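ABC-type transport system, molybdenum-specific extracellular solute-binding protein (Clostridium difficile, PDB 4KD5) probably binds molybdate or tungstate outside the membrane and delivers it to an ABC transporter for uptake. Local coordinates at residues V145-V150 and L154-S159; V121-Y126 and F166-D171. All coordinates share one frame; numbering follows the deposited sequence.

Contact 1: residues V145-V150 and L154-S159; sequences VFAKDV and LAWVQS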
ATOM      1  N   VAL A 145     -37.550 -25.727  24.247  1.00 47.25           N
ATOM      2  CA  VAL A 145     -36.515 -26.175  25.185  1.00 51.30           C
ATOM      3  C   VAL A 145     -35.216 -25.414  24.903  1.00 54.75           C
ATOM      4  O   VAL A 145     -34.916 -25.095  23.753  1.00 49.65           O
ATOM      5  CB  VAL A 145     -36.289 -27.699  25.121  1.00 50.42           C
ATOM      6  CG1 VAL A 145     -37.389 -28.429  25.857  1.00 46.48           C
ATOM      7  CG2 VAL A 145     -36.221 -28.170  23.681  1.00 49.01           C
ATOM      8  N   PHE A 146     -34.447 -25.129  25.949  1.00 51.76           N
ATOM      9  CA  PHE A 146     -33.330 -24.198  25.824  1.00 42.81           C
ATOM     10  C   PHE A 146     -31.955 -24.827  26.085  1.00 48.46           C
ATOM     11  O   PHE A 146     -31.712 -25.389  27.155  1.00 59.85           O
ATOM     12  CB  PHE A 146     -33.557 -22.994  26.746  1.00 45.59           C
ATOM     13  CG  PHE A 146     -34.839 -22.250  26.471  1.00 54.01           C
ATOM     14  CD1 PHE A 146     -34.844 -21.138  25.641  1.00 40.83           C
ATOM     15  CD2 PHE A 146     -36.041 -22.663  27.036  1.00 56.18           C
ATOM     16  CE1 PHE A 146     -36.020 -20.449  25.382  1.00 42.07           C
ATOM     17  CE2 PHE A 146     -37.220 -21.980  26.779  1.00 50.71           C
ATOM     18  CZ  PHE A 146     -37.210 -20.873  25.953  1.00 43.37           C
ATOM     19  N   ALA A 147     -31.063 -24.717  25.099  1.00 49.88           N
ATOM     20  CA  ALA A 147     -29.713 -25.286  25.191  1.00 51.07           C
ATOM     21  C   ALA A 147     -28.651 -24.248  25.558  1.00 53.66           C
ATOM     22  O   ALA A 147     -28.847 -23.047  25.352  1.00 51.08           O
ATOM     23  CB  ALA A 147     -29.340 -25.980  23.900  1.00 45.43           C
ATOM     24  N   LYS A 148     -27.517 -24.725  26.072  1.00 58.96           N
ATOM     25  CA  LYS A 148     -26.422 -23.857  26.507  1.00 60.35           C
ATOM     26  C   LYS A 148     -25.633 -23.299  25.326  1.00 53.87           C
ATOM     27  O   LYS A 148     -24.986 -22.257  25.444  1.00 59.18           O
ATOM     28  CB  LYS A 148     -25.474 -24.616  27.438  1.00 66.64           C
ATOM     29  CG  LYS A 148     -24.819 -25.838  26.800  1.00 68.58           C
ATOM     30  CD  LYS A 148     -23.882 -26.545  27.775  1.00 73.98           C
ATOM     31  CE  LYS A 148     -23.199 -27.745  27.116  1.00 73.96           C
ATOM     32  NZ  LYS A 148     -22.207 -28.402  28.020  1.00 78.00           N
ATOM     33  N   ASP A 149     -25.681 -24.008  24.199  1.00 40.76           N
ATOM     34  CA  ASP A 149     -25.070 -23.547  22.952  1.00 55.92           C
ATOM     35  C   ASP A 149     -25.579 -24.324  21.738  1.00 55.83           C
ATOM     36  O   ASP A 149     -26.300 -25.315  21.887  1.00 55.59           O
ATOM     37  CB  ASP A 149     -23.536 -23.588  23.030  1.00 57.82           C
ATOM     38  CG  ASP A 149     -22.998 -24.901  23.576  1.00 57.07           C
ATOM     39  OD1 ASP A 149     -23.564 -25.968  23.269  1.00 52.08           O
ATOM     40  OD2 ASP A 149     -21.989 -24.859  24.310  1.00 61.53           O
ATOM     41  N   VAL A 150     -25.203 -23.872  20.543  1.00 52.94           N
ATOM     42  CA  VAL A 150     -25.679 -24.495  19.306  1.00 51.99           C
ATOM     43  C   VAL A 150     -25.214 -25.934  19.147  1.00 49.32           C
ATOM     44  O   VAL A 150     -25.832 -26.721  18.429  1.00 53.15           O
ATOM     45  CB  VAL A 150     -25.253 -23.696  18.060  1.00 53.39           C
ATOM     46  CG1 VAL A 150     -26.023 -22.405  17.971  1.00 34.73           C
ATOM     47  CG2 VAL A 150     -23.760 -23.412  18.102  1.00 37.90           C
ATOM     48  N   LEU A 154     -27.800 -28.973  18.210  1.00 45.76           N
ATOM     49  CA  LEU A 154     -27.569 -29.971  17.169  1.00 48.32           C
ATOM     50  C   LEU A 154     -27.607 -31.395  17.719  1.00 52.09           C
ATOM     51  O   LEU A 154     -28.134 -32.302  17.078  1.00 61.27           O
ATOM     52  CB  LEU A 154     -26.228 -29.713  16.473  1.00 56.18           C
ATOM     53  CG  LEU A 154     -26.182 -28.604  15.423  1.00 53.95           C
ATOM     54  CD1 LEU A 154     -24.794 -27.985  15.342  1.00 53.93           C
ATOM     55  CD2 LEU A 154     -26.575 -29.165  14.070  1.00 53.35           C
ATOM     56  N   ALA A 155     -27.058 -31.583  18.915  1.00 47.61           N
ATOM     57  CA  ALA A 155     -27.002 -32.904  19.539  1.00 52.29           C
ATOM     58  C   ALA A 155     -28.389 -33.435  19.891  1.00 61.17           C
ATOM     59  O   ALA A 155     -28.673 -34.621  19.703  1.00 67.62           O
ATOM     60  CB  ALA A 155     -26.121 -32.863  20.769  1.00 44.16           C
ATOM     61  N   TRP A 156     -29.238 -32.551  20.415  1.00 58.87           N
ATOM     62  CA  TRP A 156     -30.615 -32.883  20.775  1.00 60.87           C
ATOM     63  C   TRP A 156     -31.420 -33.275  19.546  1.00 62.86           C
ATOM     64  O   TRP A 156     -32.196 -34.230  19.574  1.00 62.52           O
ATOM     65  CB  TRP A 156     -31.293 -31.681  21.443  1.00 54.54           C
ATOM     66  CG  TRP A 156     -30.767 -31.345  22.803  1.00 54.28           C
ATOM     67  CD1 TRP A 156     -29.824 -32.030  23.511  1.00 56.09           C
ATOM     68  CD2 TRP A 156     -31.164 -30.231  23.625  1.00 51.41           C
ATOM     69  NE1 TRP A 156     -29.609 -31.413  24.722  1.00 57.67           N
ATOM     70  CE2 TRP A 156     -30.409 -30.318  24.813  1.00 55.29           C
ATOM     71  CE3 TRP A 156     -32.075 -29.191  23.465  1.00 44.63           C
ATOM     72  CZ2 TRP A 156     -30.556 -29.377  25.844  1.00 53.17           C
ATOM     73  CZ3 TRP A 156     -32.210 -28.264  24.488  1.00 48.66           C
ATOM     74  CH2 TRP A 156     -31.455 -28.365  25.661  1.00 48.21           C
ATOM     75  N   VAL A 157     -31.227 -32.518  18.470  1.00 60.62           N
ATOM     76  CA  VAL A 157     -31.959 -32.725  17.227  1.00 61.67           C
ATOM     77  C   VAL A 157     -31.504 -34.010  16.534  1.00 61.20           C
ATOM     78  O   VAL A 157     -32.316 -34.747  15.978  1.00 67.93           O
ATOM     79  CB  VAL A 157     -31.800 -31.509  16.293  1.00 59.98           C
ATOM     80  CG1 VAL A 157     -32.465 -31.764  14.978  1.00 60.28           C
ATOM     81  CG2 VAL A 157     -32.397 -30.266  16.938  1.00 55.68           C
ATOM     82  N   GLN A 158     -30.202 -34.273  16.589  1.00 58.11           N
ATOM     83  CA  GLN A 158     -29.622 -35.498  16.037  1.00 63.69           C
ATOM     84  C   GLN A 158     -30.132 -36.740  16.758  1.00 62.80           C
ATOM     85  O   GLN A 158     -30.361 -37.776  16.142  1.00 66.27           O
ATOM     86  CB  GLN A 158     -28.095 -35.453  16.148  1.00 67.86           C
ATOM     87  CG  GLN A 158     -27.357 -35.190  14.847  1.00 72.50           C
ATOM     88  CD  GLN A 158     -25.863 -34.997  15.053  1.00 78.52           C
ATOM     89  OE1 GLN A 158     -25.342 -33.891  14.897  1.00 80.65           O
ATOM     90  NE2 GLN A 158     -25.168 -36.074  15.402  1.00 82.11           N
ATOM     91  N   SER A 159     -30.299 -36.622  18.071  1.00 58.90           N
ATOM     92  CA  SER A 159     -30.686 -37.750  18.911  1.00 61.46           C
ATOM     93  C   SER A 159     -32.199 -37.895  19.009  1.00 65.09           C
ATOM     94  O   SER A 159     -32.695 -38.861  19.590  1.00 68.01           O
ATOM     95  CB  SER A 159     -30.092 -37.606  20.313  1.00 56.35           C
ATOM     96  OG  SER A 159     -30.636 -36.486  20.983  1.00 55.60           O
TER
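Val145 opens the contact at the outer end of the Trp156 indole: its CG2 stands 4.1 Å from Trp156 CZ3, the two side chains crossing obliquely. CG2 lies between the backbone N and the carbonyl carbon of its own residue, on a CB that points toward the helix. Phe146 directs its CB away from the helix and contributes its backbone instead; Phe146 O meets Trp156 CH2 at 3.3 Å, at the edge of the indole and near its plane. Ala147 points its methyl back toward the helix. Its CB rests on one face of the indole, 3.9 Å from the centroid of the six-membered ring and 24° off the normal, a CH-pi contact displaced toward the rim where CH2 and CZ3 lie. Trp156 reaches this place with CG anti to its carbonyl carbon (chi1 -69°), which carries the benzo end of the indole across to the strand. Past the strand, Lys148 and Asp149 make the turn; Asp149 is the N-cap, its OD1 accepting from Glu152 N and so capping the first turn of the helix. Val150, a residue of the predicted molybdate site, then begins the helix itself, and its O accepts the ordinary helical bond from Leu154 N (3.0 Å). The same carbonyl is flanked by the leucine side chain, with Leu154 CD1 3.5 Å from Val150 O. The strand and helix segments form a beta-alpha unit joined by a short turn, their directions 128° apart and their axes 10.3 Å from each other at closest approach. Strand 144-147 pairs in parallel with strand 113-116, whose Ala114 also touches Trp156, while Leu154 on the helix leans on Asp171 and on Ile178 of strand 178-183.

Contact 2: residues V121-Y126 and F166-D171; sequences VPAGKY and FVYFSD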
ATOM      1  N   VAL A 121     -26.949 -17.192  24.464  1.00 56.50           N
ATOM      2  CA  VAL A 121     -26.571 -17.731  23.159  1.00 52.46           C
ATOM      3  C   VAL A 121     -27.092 -16.852  22.029  1.00 51.84           C
ATOM      4  O   VAL A 121     -28.300 -16.669  21.897  1.00 56.66           O
ATOM      5  CB  VAL A 121     -27.129 -19.146  22.965  1.00 52.84           C
ATOM      6  CG1 VAL A 121     -26.507 -19.801  21.742  1.00 54.50           C
ATOM      7  CG2 VAL A 121     -26.884 -19.986  24.204  1.00 48.66           C
ATOM      8  N   PRO A 122     -26.178 -16.311  21.204  1.00 58.65           N
ATOM      9  CA  PRO A 122     -26.566 -15.418  20.102  1.00 57.81           C
ATOM     10  C   PRO A 122     -27.566 -16.048  19.132  1.00 58.54           C
ATOM     11  O   PRO A 122     -28.494 -15.367  18.700  1.00 58.70           O
ATOM     12  CB  PRO A 122     -25.234 -15.112  19.394  1.00 59.37           C
ATOM     13  CG  PRO A 122     -24.246 -16.092  19.943  1.00 61.78           C
ATOM     14  CD  PRO A 122     -24.716 -16.441  21.316  1.00 61.83           C
ATOM     15  N   ALA A 123     -27.393 -17.325  18.811  1.00 53.05           N
ATOM     16  CA  ALA A 123     -28.359 -18.025  17.966  1.00 50.49           C
ATOM     17  C   ALA A 123     -29.732 -18.119  18.641  1.00 46.06           C
ATOM     18  O   ALA A 123     -30.766 -18.197  17.967  1.00 44.51           O
ATOM     19  CB  ALA A 123     -27.847 -19.399  17.605  1.00 33.79           C
ATOM     20  N   GLY A 124     -29.739 -18.126  19.973  1.00 46.87           N
ATOM     21  CA  GLY A 124     -30.979 -18.115  20.733  1.00 40.41           C
ATOM     22  C   GLY A 124     -31.609 -16.736  20.728  1.00 42.72           C
ATOM     23  O   GLY A 124     -32.831 -16.600  20.672  1.00 47.99           O
ATOM     24  N   LYS A 125     -30.764 -15.711  20.782  1.00 43.49           N
ATOM     25  CA  LYS A 125     -31.224 -14.328  20.733  1.00 46.52           C
ATOM     26  C   LYS A 125     -31.920 -14.020  19.408  1.00 50.41           C
ATOM     27  O   LYS A 125     -32.895 -13.274  19.373  1.00 57.42           O
ATOM     28  CB  LYS A 125     -30.045 -13.379  20.955  1.00 45.17           C
ATOM     29  CG  LYS A 125     -30.399 -11.904  20.899  1.00 48.72           C
ATOM     30  CD  LYS A 125     -29.176 -11.027  21.163  1.00 66.71           C
ATOM     31  CE  LYS A 125     -28.362 -10.773  19.897  1.00 76.27           C
ATOM     32  NZ  LYS A 125     -28.864  -9.613  19.100  1.00 78.79           N
ATOM     33  N   TYR A 126     -31.426 -14.607  18.322  1.00 46.90           N
ATOM     34  CA  TYR A 126     -32.019 -14.376  17.008  1.00 51.85           C
ATOM     35  C   TYR A 126     -33.224 -15.277  16.770  1.00 53.92           C
ATOM     36  O   TYR A 126     -34.140 -14.916  16.036  1.00 53.94           O
ATOM     37  CB  TYR A 126     -30.972 -14.534  15.893  1.00 46.91           C
ATOM     38  CG  TYR A 126     -29.963 -13.412  15.851  1.00 43.24           C
ATOM     39  CD1 TYR A 126     -30.311 -12.160  15.374  1.00 42.79           C
ATOM     40  CD2 TYR A 126     -28.660 -13.608  16.279  1.00 49.54           C
ATOM     41  CE1 TYR A 126     -29.394 -11.128  15.333  1.00 47.52           C
ATOM     42  CE2 TYR A 126     -27.732 -12.586  16.244  1.00 51.16           C
ATOM     43  CZ  TYR A 126     -28.107 -11.348  15.768  1.00 53.31           C
ATOM     44  OH  TYR A 126     -27.194 -10.324  15.726  1.00 47.58           O
ATOM     45  N   PHE A 166     -33.199 -24.429  16.102  1.00 44.75           N
ATOM     46  CA  PHE A 166     -32.785 -23.185  15.461  1.00 49.38           C
ATOM     47  C   PHE A 166     -31.285 -22.991  15.627  1.00 49.89           C
ATOM     48  O   PHE A 166     -30.753 -23.079  16.736  1.00 51.42           O
ATOM     49  CB  PHE A 166     -33.553 -21.989  16.028  1.00 49.72           C
ATOM     50  CG  PHE A 166     -34.918 -21.813  15.431  1.00 57.73           C
ATOM     51  CD1 PHE A 166     -35.078 -21.127  14.238  1.00 62.45           C
ATOM     52  CD2 PHE A 166     -36.040 -22.338  16.055  1.00 56.50           C
ATOM     53  CE1 PHE A 166     -36.334 -20.962  13.678  1.00 64.65           C
ATOM     54  CE2 PHE A 166     -37.299 -22.176  15.498  1.00 55.04           C
ATOM     55  CZ  PHE A 166     -37.445 -21.487  14.309  1.00 56.90           C
ATOM     56  N   VAL A 167     -30.605 -22.725  14.518  1.00 48.93           N
ATOM     57  CA  VAL A 167     -29.152 -22.762  14.498  1.00 44.85           C
ATOM     58  C   VAL A 167     -28.627 -21.923  13.327  1.00 42.12           C
ATOM     59  O   VAL A 167     -29.383 -21.618  12.410  1.00 49.49           O
ATOM     60  CB  VAL A 167     -28.685 -24.235  14.422  1.00 59.21           C
ATOM     61  CG1 VAL A 167     -28.194 -24.583  13.033  1.00 66.37           C
ATOM     62  CG2 VAL A 167     -27.624 -24.524  15.457  1.00 66.64           C
ATOM     63  N   TYR A 168     -27.359 -21.518  13.369  1.00 42.12           N
ATOM     64  CA  TYR A 168     -26.759 -20.825  12.225  1.00 45.38           C
ATOM     65  C   TYR A 168     -26.476 -21.824  11.106  1.00 45.38           C
ATOM     66  O   TYR A 168     -26.212 -22.992  11.375  1.00 53.24           O
ATOM     67  CB  TYR A 168     -25.460 -20.117  12.621  1.00 47.88           C
ATOM     68  CG  TYR A 168     -25.642 -18.901  13.496  1.00 51.71           C
ATOM     69  CD1 TYR A 168     -26.871 -18.272  13.603  1.00 51.45           C
ATOM     70  CD2 TYR A 168     -24.576 -18.378  14.209  1.00 52.03           C
ATOM     71  CE1 TYR A 168     -27.034 -17.158  14.401  1.00 46.95           C
ATOM     72  CE2 TYR A 168     -24.729 -17.268  15.006  1.00 55.73           C
ATOM     73  CZ  TYR A 168     -25.961 -16.663  15.098  1.00 51.77           C
ATOM     74  OH  TYR A 168     -26.120 -15.556  15.889  1.00 56.53           O
ATOM     75  N   PHE A 169     -26.513 -21.377   9.855  1.00 44.66           N
ATOM     76  CA  PHE A 169     -26.228 -22.283   8.749  1.00 47.15           C
ATOM     77  C   PHE A 169     -24.801 -22.815   8.831  1.00 48.48           C
ATOM     78  O   PHE A 169     -24.538 -23.963   8.486  1.00 52.24           O
ATOM     79  CB  PHE A 169     -26.456 -21.598   7.408  1.00 45.70           C
ATOM     80  CG  PHE A 169     -26.452 -22.545   6.247  1.00 46.17           C
ATOM     81  CD1 PHE A 169     -27.399 -23.556   6.161  1.00 43.15           C
ATOM     82  CD2 PHE A 169     -25.511 -22.426   5.239  1.00 42.82           C
ATOM     83  CE1 PHE A 169     -27.402 -24.433   5.093  1.00 53.22           C
ATOM     84  CE2 PHE A 169     -25.509 -23.301   4.164  1.00 46.25           C
ATOM     85  CZ  PHE A 169     -26.456 -24.306   4.092  1.00 46.92           C
ATOM     86  N   SER A 170     -23.884 -21.973   9.301  1.00 45.38           N
ATOM     87  CA  SER A 170     -22.478 -22.353   9.410  1.00 44.24           C
ATOM     88  C   SER A 170     -22.247 -23.459  10.437  1.00 52.83           C
ATOM     89  O   SER A 170     -21.219 -24.140  10.402  1.00 60.53           O
ATOM     90  CB  SER A 170     -21.605 -21.140   9.730  1.00 42.88           C
ATOM     91  OG  SER A 170     -22.009 -20.502  10.920  1.00 41.44           O
ATOM     92  N   ASP A 171     -23.201 -23.633  11.349  1.00 49.04           N
ATOM     93  CA  ASP A 171     -23.126 -24.702  12.339  1.00 48.69           C
ATOM     94  C   ASP A 171     -23.607 -26.031  11.761  1.00 52.89           C
ATOM     95  O   ASP A 171     -23.515 -27.067  12.415  1.00 56.39           O
ATOM     96  CB  ASP A 171     -23.964 -24.351  13.571  1.00 53.79           C
ATOM     97  CG  ASP A 171     -23.462 -23.115  14.296  1.00 58.62           C
ATOM     98  OD1 ASP A 171     -22.231 -22.941  14.417  1.00 54.87           O
ATOM     99  OD2 ASP A 171     -24.310 -22.323  14.759  1.00 57.79           O
TER
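Ala123 and Tyr168 form the tightly packed part of this contact. Ala123 CB sits over one face of the phenol ring, 4.2 Å from its centroid and 19° off the normal, a CH-pi contact shifted toward the rim at CE1. A chi1 of -71° sets Tyr168 CG beside its own backbone N and sends the far end of the ring against the first turn of helix 122-133. There Tyr168 OH comes within 3.2 Å of Tyr126 CD2, which lies at the edge of the Tyr168 ring, while the two tyrosines cross at a slant. The looser side is at Pro122, an exposed residue that gives up little surface: Pro122 CB reaches the hydroxyl, 3.6 Å from Tyr168 OH. On the strand side, Asp171 OD2 takes a weak bond from Tyr168 N (3.4 Å, 137°). Ala123 and Tyr168 are both predicted molybdate ligands, and Tyr126 touches a bound 2-butanol. A helix N-terminus and a strand-end tyrosine, each contributing a predicted ligand, are consistent with the oxyanion-binding site of the ModA family, within a type II periplasmic-binding-protein fold.

How the contacts relate
Contact 1 is nested along the chain inside the loop that contact 2 closes, and their centres lie 11 Å apart. Val150 joins them: Val150 CG1 packs 3.5 Å from Ala123 CB, and Val150 CG2 is 3.6 Å from Asp171 OD2. Two more touches follow: Leu154 CD1 is 3.3 Å from Asp171 O, and Lys148 O is 3.2 Å from Val121 CG2. The starts of helices 122-133 and 150-159 thus meet near the end of strand 164-168. Val150, Ala123 and Tyr168 are predicted to bind molybdate; the side chains of Val150 and Ser15, another predicted ligand, lie about 6 and 7 Å from that of Tyr168. Bound 2-butanol lies about 4 Å from the Tyr126 side chain.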